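Long-range contact in luciferase-like enzymeAMP-CoA-ligase (Zophobas atratus, PDB 4W8O), which probably activates carboxylic acids with ATP as an AMP-CoA-ligase of the ANL superfamily, a luciferase-like enzyme from a nonluminescent mealworm: residues R34-Y48 / T237-S249. Sequence-based numbering, arbitrary orientation.
Sequences RICQIDGDLDKSETY and TFLDGSTRVFARS
Backbone bonds join strand 35-39 to strand 243-246 in parallel: Arg244 N gives to Cys36 O, Ile38 N to Arg244 O, Phe246 N to Ile38 O and Gly40 N to Phe246 O. Where the two strands begin, the Thr243 hydroxyl supplies a donor, OG1, to Ile35 O; past their far ends the Asp41 carboxylate offers an acceptor, OD2 taking Arg248 N on its syn side at 2.8 Å. Strand 35-39 also pairs with strand 44-47, and this hairpin edges a mixed sheet of the AMP-binding domain. Among the aromatic contacts, Tyr48 sets its ring edge over the face of Phe238, CE1 above the ring centre and the planes at 87°, while its hydroxyl donates to Ser242 O, 2.6 Å from OH and in the carbonyl plane. A tyrosine suits the place, giving both edge and donor; a leucine here would probably leave Ser242 O without this donor and Phe238 without its edge-on partner. Phe246, its CG wedged between backbone N and carbonyl carbon (chi1 59°), has a flat face to lay over Ile38 O and Asp39 CA, the latter a CH-pi contact. Gln37 suits as acceptor and donor in one amide: OE1 takes a water shared with Arg244 NH2, NE2 gives to Glu46 OE1 and Leu81 O.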
ATOM      1  N   ARG A  34      11.272  14.759  12.569  1.00 44.32           N
ATOM      2  CA  ARG A  34       9.887  14.854  12.104  1.00 44.37           C
ATOM      3  C   ARG A  34       8.994  13.771  12.709  1.00 42.75           C
ATOM      4  O   ARG A  34       9.486  12.775  13.239  1.00 41.45           O
ATOM      5  CB  ARG A  34       9.831  14.758  10.582  1.00 44.65           C
ATOM      6  CG  ARG A  34      10.557  15.880   9.869  1.00 46.33           C
ATOM      7  CD  ARG A  34      10.196  15.883   8.404  1.00 46.59           C
ATOM      8  NE  ARG A  34      10.927  16.902   7.670  1.00 49.45           N
ATOM      9  CZ  ARG A  34      10.806  17.128   6.364  1.00 50.61           C
ATOM     10  NH1 ARG A  34       9.980  16.397   5.620  1.00 50.00           N
ATOM     11  NH2 ARG A  34      11.530  18.085   5.796  1.00 52.19           N
ATOM     12  N   ILE A  35       7.681  13.977  12.624  1.00 42.42           N
ATOM     13  CA  ILE A  35       6.718  13.005  13.130  1.00 41.70           C
ATOM     14  C   ILE A  35       6.492  11.934  12.070  1.00 39.41           C
ATOM     15  O   ILE A  35       6.020  12.232  10.982  1.00 39.36           O
ATOM     16  CB  ILE A  35       5.343  13.635  13.476  1.00 42.76           C
ATOM     17  CG1 ILE A  35       5.483  14.817  14.449  1.00 45.00           C
ATOM     18  CG2 ILE A  35       4.414  12.573  14.059  1.00 41.82           C
ATOM     19  CD1 ILE A  35       6.111  14.472  15.787  1.00 45.73           C
ATOM     20  N   CYS A  36       6.809  10.688  12.403  1.00 37.72           N
ATOM     21  CA  CYS A  36       6.626   9.571  11.473  1.00 36.67           C
ATOM     22  C   CYS A  36       5.156   9.144  11.376  1.00 35.84           C
ATOM     23  O   CYS A  36       4.592   9.065  10.284  1.00 34.98           O
ATOM     24  CB  CYS A  36       7.490   8.383  11.909  1.00 36.21           C
ATOM     25  SG  CYS A  36       7.277   6.876  10.936  1.00 36.04           S
ATOM     26  N   GLN A  37       4.556   8.880  12.536  1.00 35.77           N
ATOM     27  CA  GLN A  37       3.226   8.290  12.625  1.00 34.98           C
ATOM     28  C   GLN A  37       2.428   8.864  13.801  1.00 35.71           C
ATOM     29  O   GLN A  37       2.983   9.185  14.871  1.00 36.18           O
ATOM     30  CB  GLN A  37       3.329   6.762  12.752  1.00 33.98           C
ATOM     31  CG  GLN A  37       4.196   6.264  13.901  1.00 34.80           C
ATOM     32  CD  GLN A  37       4.153   4.748  14.083  1.00 34.93           C
ATOM     33  OE1 GLN A  37       3.572   4.027  13.279  1.00 35.41           O
ATOM     34  NE2 GLN A  37       4.774   4.264  15.145  1.00 35.76           N
ATOM     35  N   ILE A  38       1.121   8.981  13.579  1.00 35.28           N
ATOM     36  CA  ILE A  38       0.167   9.446  14.573  1.00 36.04           C
ATOM     37  C   ILE A  38      -1.016   8.477  14.604  1.00 35.66           C
ATOM     38  O   ILE A  38      -1.652   8.247  13.574  1.00 34.15           O
ATOM     39  CB  ILE A  38      -0.376  10.856  14.240  1.00 37.35           C
ATOM     40  CG1 ILE A  38       0.758  11.887  14.182  1.00 38.22           C
ATOM     41  CG2 ILE A  38      -1.419  11.286  15.273  1.00 38.76           C
ATOM     42  CD1 ILE A  38       0.284  13.304  13.894  1.00 39.34           C
ATOM     43  N   ASP A  39      -1.293   7.924  15.786  1.00 35.87           N
ATOM     44  CA  ASP A  39      -2.542   7.228  16.059  1.00 36.63           C
ATOM     45  C   ASP A  39      -3.668   8.243  16.308  1.00 38.16           C
ATOM     46  O   ASP A  39      -3.779   8.815  17.394  1.00 39.19           O
ATOM     47  CB  ASP A  39      -2.379   6.320  17.277  1.00 36.95           C
ATOM     48  CG  ASP A  39      -3.562   5.391  17.480  1.00 37.58           C
ATOM     49  OD1 ASP A  39      -4.714   5.796  17.215  1.00 38.22           O
ATOM     50  OD2 ASP A  39      -3.338   4.251  17.927  1.00 37.95           O
ATOM     51  N   GLY A  40      -4.510   8.446  15.301  1.00 38.52           N
ATOM     52  CA  GLY A  40      -5.635   9.374  15.402  1.00 40.16           C
ATOM     53  C   GLY A  40      -6.654   9.055  16.489  1.00 41.56           C
ATOM     54  O   GLY A  40      -7.329   9.953  16.983  1.00 42.95           O
ATOM     55  N   ASP A  41      -6.780   7.785  16.856  1.00 41.33           N
ATOM     56  CA  ASP A  41      -7.731   7.383  17.888  1.00 42.79           C
ATOM     57  C   ASP A  41      -7.237   7.721  19.288  1.00 44.32           C
ATOM     58  O   ASP A  41      -7.991   8.238  20.107  1.00 46.17           O
ATOM     59  CB  ASP A  41      -8.017   5.883  17.801  1.00 42.14           C
ATOM     60  CG  ASP A  41      -8.795   5.507  16.562  1.00 41.51           C
ATOM     61  OD1 ASP A  41      -9.726   6.242  16.191  1.00 42.85           O
ATOM     62  OD2 ASP A  41      -8.491   4.457  15.967  1.00 40.73           O
ATOM     63  N   LEU A  42      -5.972   7.419  19.556  1.00 44.44           N
ATOM     64  CA  LEU A  42      -5.378   7.624  20.877  1.00 45.85           C
ATOM     65  C   LEU A  42      -4.695   8.974  21.045  1.00 47.04           C
ATOM     66  O   LEU A  42      -4.345   9.345  22.169  1.00 49.08           O
ATOM     67  CB  LEU A  42      -4.358   6.523  21.174  1.00 45.17           C
ATOM     68  CG  LEU A  42      -4.900   5.094  21.207  1.00 45.20           C
ATOM     69  CD1 LEU A  42      -3.762   4.124  21.482  1.00 44.69           C
ATOM     70  CD2 LEU A  42      -6.013   4.944  22.239  1.00 46.56           C
ATOM     71  N   ASP A  43      -4.504   9.702  19.945  1.00 46.53           N
ATOM     72  CA  ASP A  43      -3.770  10.973  19.954  1.00 47.50           C
ATOM     73  C   ASP A  43      -2.367  10.788  20.535  1.00 47.08           C
ATOM     74  O   ASP A  43      -1.932  11.547  21.399  1.00 47.43           O
ATOM     75  CB  ASP A  43      -4.557  12.057  20.717  1.00 49.34           C
ATOM     76  CG  ASP A  43      -3.972  13.456  20.541  1.00 50.27           C
ATOM     77  OD1 ASP A  43      -3.378  13.743  19.481  1.00 49.54           O
ATOM     78  OD2 ASP A  43      -4.114  14.275  21.474  1.00 52.08           O
ATOM     79  N   LYS A  44      -1.679   9.753  20.062  1.00 46.17           N
ATOM     80  CA  LYS A  44      -0.267   9.537  20.365  1.00 45.90           C
ATOM     81  C   LYS A  44       0.512   9.597  19.055  1.00 44.04           C
ATOM     82  O   LYS A  44      -0.020   9.279  17.996  1.00 43.27           O
ATOM     83  CB  LYS A  44      -0.046   8.178  21.035  1.00 45.91           C
ATOM     84  CG  LYS A  44      -0.881   7.922  22.279  1.00 47.98           C
ATOM     85  CD  LYS A  44      -0.521   8.873  23.407  1.00 50.38           C
ATOM     86  CE  LYS A  44      -1.433   8.665  24.602  1.00 52.41           C
ATOM     87  NZ  LYS A  44      -1.447   9.865  25.475  1.00 54.47           N
ATOM     88  N   SER A  45       1.769  10.011  19.133  1.00 43.24           N
ATOM     89  CA  SER A  45       2.602  10.147  17.951  1.00 42.42           C
ATOM     90  C   SER A  45       4.001   9.615  18.225  1.00 41.14           C
ATOM     91  O   SER A  45       4.348   9.332  19.365  1.00 41.71           O
ATOM     92  CB  SER A  45       2.673  11.611  17.515  1.00 42.86           C
ATOM     93  OG  SER A  45       3.487  12.356  18.393  1.00 43.80           O
ATOM     94  N   GLU A  46       4.792   9.471  17.167  1.00 40.08           N
ATOM     95  CA  GLU A  46       6.165   9.005  17.299  1.00 39.36           C
ATOM     96  C   GLU A  46       7.030   9.581  16.185  1.00 39.44           C
ATOM     97  O   GLU A  46       6.593   9.678  15.035  1.00 39.34           O
ATOM     98  CB  GLU A  46       6.221   7.474  17.278  1.00 38.28           C
ATOM     99  CG  GLU A  46       7.590   6.908  17.642  1.00 38.11           C
ATOM    100  CD  GLU A  46       7.650   5.386  17.640  1.00 36.96           C
ATOM    101  OE1 GLU A  46       6.660   4.725  17.254  1.00 35.82           O
ATOM    102  OE2 GLU A  46       8.708   4.843  18.022  1.00 37.12           O
ATOM    103  N   THR A  47       8.258   9.958  16.533  1.00 39.11           N
ATOM    104  CA  THR A  47       9.182  10.536  15.572  1.00 38.72           C
ATOM    105  C   THR A  47       9.909   9.454  14.788  1.00 37.21           C
ATOM    106  O   THR A  47       9.930   8.289  15.192  1.00 35.56           O
ATOM    107  CB  THR A  47      10.239  11.405  16.263  1.00 40.08           C
ATOM    108  OG1 THR A  47      10.968  10.609  17.201  1.00 40.31           O
ATOM    109  CG2 THR A  47       9.584  12.556  16.989  1.00 41.66           C
ATOM    110  N   TYR A  48      10.507   9.857  13.667  1.00 36.71           N
ATOM    111  CA  TYR A  48      11.347   8.963  12.868  1.00 35.56           C
ATOM    112  C   TYR A  48      12.542   8.469  13.669  1.00 36.09           C
ATOM    113  O   TYR A  48      12.942   7.311  13.545  1.00 34.83           O
ATOM    114  CB  TYR A  48      11.830   9.650  11.591  1.00 35.81           C
ATOM    115  CG  TYR A  48      10.803   9.659  10.485  1.00 35.00           C
ATOM    116  CD1 TYR A  48      10.630   8.548   9.661  1.00 33.72           C
ATOM    117  CD2 TYR A  48       9.994  10.769  10.266  1.00 36.07           C
ATOM    118  CE1 TYR A  48       9.683   8.545   8.648  1.00 33.00           C
ATOM    119  CE2 TYR A  48       9.044  10.775   9.258  1.00 35.31           C
ATOM    120  CZ  TYR A  48       8.892   9.663   8.451  1.00 33.86           C
ATOM    121  OH  TYR A  48       7.951   9.676   7.441  1.00 33.44           O
ATOM    122  N   THR A 237       5.233   8.000   2.674  1.00 30.78           N
ATOM    123  CA  THR A 237       5.428   9.014   3.715  1.00 31.08           C
ATOM    124  C   THR A 237       6.869   9.021   4.229  1.00 31.17           C
ATOM    125  O   THR A 237       7.416  10.086   4.537  1.00 32.41           O
ATOM    126  CB  THR A 237       4.450   8.863   4.903  1.00 30.75           C
ATOM    127  OG1 THR A 237       4.592   7.574   5.501  1.00 29.99           O
ATOM    128  CG2 THR A 237       3.004   9.075   4.454  1.00 30.61           C
ATOM    129  N   PHE A 238       7.478   7.842   4.332  1.00 30.06           N
ATOM    130  CA  PHE A 238       8.898   7.749   4.677  1.00 30.72           C
ATOM    131  C   PHE A 238       9.751   8.511   3.659  1.00 31.67           C
ATOM    132  O   PHE A 238      10.680   9.219   4.036  1.00 32.17           O
ATOM    133  CB  PHE A 238       9.358   6.290   4.735  1.00 30.21           C
ATOM    134  CG  PHE A 238       9.259   5.671   6.098  1.00 30.20           C
ATOM    135  CD1 PHE A 238       8.020   5.367   6.656  1.00 29.61           C
ATOM    136  CD2 PHE A 238      10.406   5.362   6.817  1.00 30.57           C
ATOM    137  CE1 PHE A 238       7.929   4.787   7.908  1.00 29.63           C
ATOM    138  CE2 PHE A 238      10.321   4.780   8.071  1.00 30.90           C
ATOM    139  CZ  PHE A 238       9.084   4.494   8.620  1.00 30.18           C
ATOM    140  N   LEU A 239       9.396   8.385   2.380  1.00 32.37           N
ATOM    141  CA  LEU A 239      10.220   8.868   1.278  1.00 33.80           C
ATOM    142  C   LEU A 239      10.633  10.329   1.413  1.00 34.96           C
ATOM    143  O   LEU A 239      11.770  10.662   1.096  1.00 35.49           O
ATOM    144  CB  LEU A 239       9.504   8.646  -0.063  1.00 34.21           C
ATOM    145  CG  LEU A 239      10.280   9.029  -1.335  1.00 35.51           C
ATOM    146  CD1 LEU A 239       9.947   8.074  -2.472  1.00 35.67           C
ATOM    147  CD2 LEU A 239      10.006  10.462  -1.762  1.00 37.08           C
ATOM    148  N   ASP A 240       9.721  11.187   1.871  1.00 35.15           N
ATOM    149  CA  ASP A 240      10.002  12.623   2.036  1.00 37.19           C
ATOM    150  C   ASP A 240       9.715  13.142   3.452  1.00 37.44           C
ATOM    151  O   ASP A 240       9.484  14.347   3.655  1.00 37.65           O
ATOM    152  CB  ASP A 240       9.223  13.446   0.996  1.00 38.38           C
ATOM    153  CG  ASP A 240       7.729  13.466   1.251  1.00 37.74           C
ATOM    154  OD1 ASP A 240       7.241  12.809   2.188  1.00 36.43           O
ATOM    155  OD2 ASP A 240       7.027  14.163   0.502  1.00 40.47           O
ATOM    156  N   GLY A 241       9.728  12.229   4.422  1.00 36.00           N
ATOM    157  CA  GLY A 241       9.595  12.587   5.822  1.00 36.03           C
ATOM    158  C   GLY A 241       8.245  13.163   6.188  1.00 36.19           C
ATOM    159  O   GLY A 241       8.145  13.967   7.108  1.00 37.28           O
ATOM    160  N   SER A 242       7.208  12.746   5.473  1.00 35.44           N
ATOM    161  CA  SER A 242       5.848  13.138   5.797  1.00 35.63           C
ATOM    162  C   SER A 242       5.318  12.327   6.974  1.00 35.02           C
ATOM    163  O   SER A 242       5.991  11.427   7.478  1.00 35.05           O
ATOM    164  CB  SER A 242       4.953  12.924   4.587  1.00 36.00           C
ATOM    165  OG  SER A 242       5.407  13.689   3.486  1.00 36.79           O
ATOM    166  N   THR A 243       4.106  12.656   7.407  1.00 35.11           N
ATOM    167  CA  THR A 243       3.484  12.014   8.557  1.00 34.74           C
ATOM    168  C   THR A 243       2.328  11.135   8.100  1.00 33.93           C
ATOM    169  O   THR A 243       1.483  11.576   7.324  1.00 34.38           O
ATOM    170  CB  THR A 243       2.965  13.075   9.547  1.00 35.81           C
ATOM    171  OG1 THR A 243       4.067  13.858  10.006  1.00 36.63           O
ATOM    172  CG2 THR A 243       2.276  12.426  10.742  1.00 35.45           C
ATOM    173  N   ARG A 244       2.307   9.890   8.578  1.00 33.83           N
ATOM    174  CA  ARG A 244       1.189   8.981   8.339  1.00 33.27           C
ATOM    175  C   ARG A 244       0.247   8.998   9.540  1.00 34.46           C
ATOM    176  O   ARG A 244       0.681   8.776  10.680  1.00 35.07           O
ATOM    177  CB  ARG A 244       1.697   7.561   8.098  1.00 32.70           C
ATOM    178  CG  ARG A 244       0.624   6.574   7.632  1.00 32.42           C
ATOM    179  CD  ARG A 244       1.229   5.255   7.166  1.00 31.95           C
ATOM    180  NE  ARG A 244       1.997   4.605   8.231  1.00 31.56           N
ATOM    181  CZ  ARG A 244       1.485   3.875   9.219  1.00 31.36           C
ATOM    182  NH1 ARG A 244       0.177   3.654   9.305  1.00 32.08           N
ATOM    183  NH2 ARG A 244       2.291   3.341  10.129  1.00 31.54           N
ATOM    184  N   VAL A 245      -1.031   9.265   9.284  1.00 34.22           N
ATOM    185  CA  VAL A 245      -2.060   9.210  10.323  1.00 34.52           C
ATOM    186  C   VAL A 245      -3.015   8.040  10.059  1.00 33.57           C
ATOM    187  O   VAL A 245      -3.405   7.787   8.925  1.00 33.16           O
ATOM    188  CB  VAL A 245      -2.841  10.537  10.408  1.00 35.64           C
ATOM    189  CG1 VAL A 245      -3.706  10.577  11.666  1.00 36.33           C
ATOM    190  CG2 VAL A 245      -1.876  11.722  10.382  1.00 36.15           C
ATOM    191  N   PHE A 246      -3.364   7.309  11.109  1.00 33.41           N
ATOM    192  CA  PHE A 246      -4.305   6.208  10.975  1.00 33.23           C
ATOM    193  C   PHE A 246      -5.396   6.271  12.038  1.00 34.21           C
ATOM    194  O   PHE A 246      -5.234   6.891  13.088  1.00 34.40           O
ATOM    195  CB  PHE A 246      -3.579   4.849  11.015  1.00 31.79           C
ATOM    196  CG  PHE A 246      -2.798   4.610  12.277  1.00 31.87           C
ATOM    197  CD1 PHE A 246      -3.409   4.055  13.390  1.00 32.18           C
ATOM    198  CD2 PHE A 246      -1.453   4.947  12.352  1.00 31.75           C
ATOM    199  CE1 PHE A 246      -2.695   3.841  14.556  1.00 32.40           C
ATOM    200  CE2 PHE A 246      -0.732   4.735  13.514  1.00 32.18           C
ATOM    201  CZ  PHE A 246      -1.358   4.187  14.621  1.00 32.61           C
ATOM    202  N   ALA A 247      -6.518   5.637  11.725  1.00 35.89           N
ATOM    203  CA  ALA A 247      -7.608   5.446  12.657  1.00 37.31           C
ATOM    204  C   ALA A 247      -8.266   4.106  12.328  1.00 38.88           C
ATOM    205  O   ALA A 247      -8.266   3.658  11.171  1.00 36.78           O
ATOM    206  CB  ALA A 247      -8.599   6.590  12.557  1.00 38.64           C
ATOM    207  N   ARG A 248      -8.816   3.466  13.352  1.00 43.80           N
ATOM    208  CA  ARG A 248      -9.323   2.114  13.217  1.00 47.70           C
ATOM    209  C   ARG A 248     -10.546   2.051  12.314  1.00 46.88           C
ATOM    210  O   ARG A 248     -10.653   1.166  11.474  1.00 47.54           O
ATOM    211  CB  ARG A 248      -9.676   1.533  14.586  1.00 51.68           C
ATOM    212  CG  ARG A 248      -9.488   0.033  14.634  1.00 55.74           C
ATOM    213  CD  ARG A 248      -8.034  -0.315  14.920  1.00 58.47           C
ATOM    214  NE  ARG A 248      -7.737  -0.250  16.354  1.00 61.67           N
ATOM    215  CZ  ARG A 248      -8.113  -1.168  17.242  1.00 63.65           C
ATOM    216  NH1 ARG A 248      -7.798  -1.016  18.524  1.00 65.99           N
ATOM    217  NH2 ARG A 248      -8.808  -2.237  16.860  1.00 65.15           N
ATOM    218  N   SER A 249     -11.456   2.997  12.495  1.00 47.16           N
ATOM    219  CA  SER A 249     -12.727   2.999  11.787  1.00 48.48           C
ATOM    220  C   SER A 249     -13.018   4.363  11.223  1.00 47.29           C
ATOM    221  O   SER A 249     -12.740   5.380  11.845  1.00 49.96           O
ATOM    222  CB  SER A 249     -13.864   2.621  12.732  1.00 49.37           C
ATOM    223  OG  SER A 249     -13.697   1.306  13.204  1.00 52.32           O
TER
HETATM  224  O   HOH W   1       5.625   7.909   7.862  1.00 33.04           O
HETATM  225  O   HOH W   2       4.966   3.587  10.829  1.00 39.47           O
HETATM  226  O   HOH W   3     -11.464   4.756  14.674  1.00 41.26           O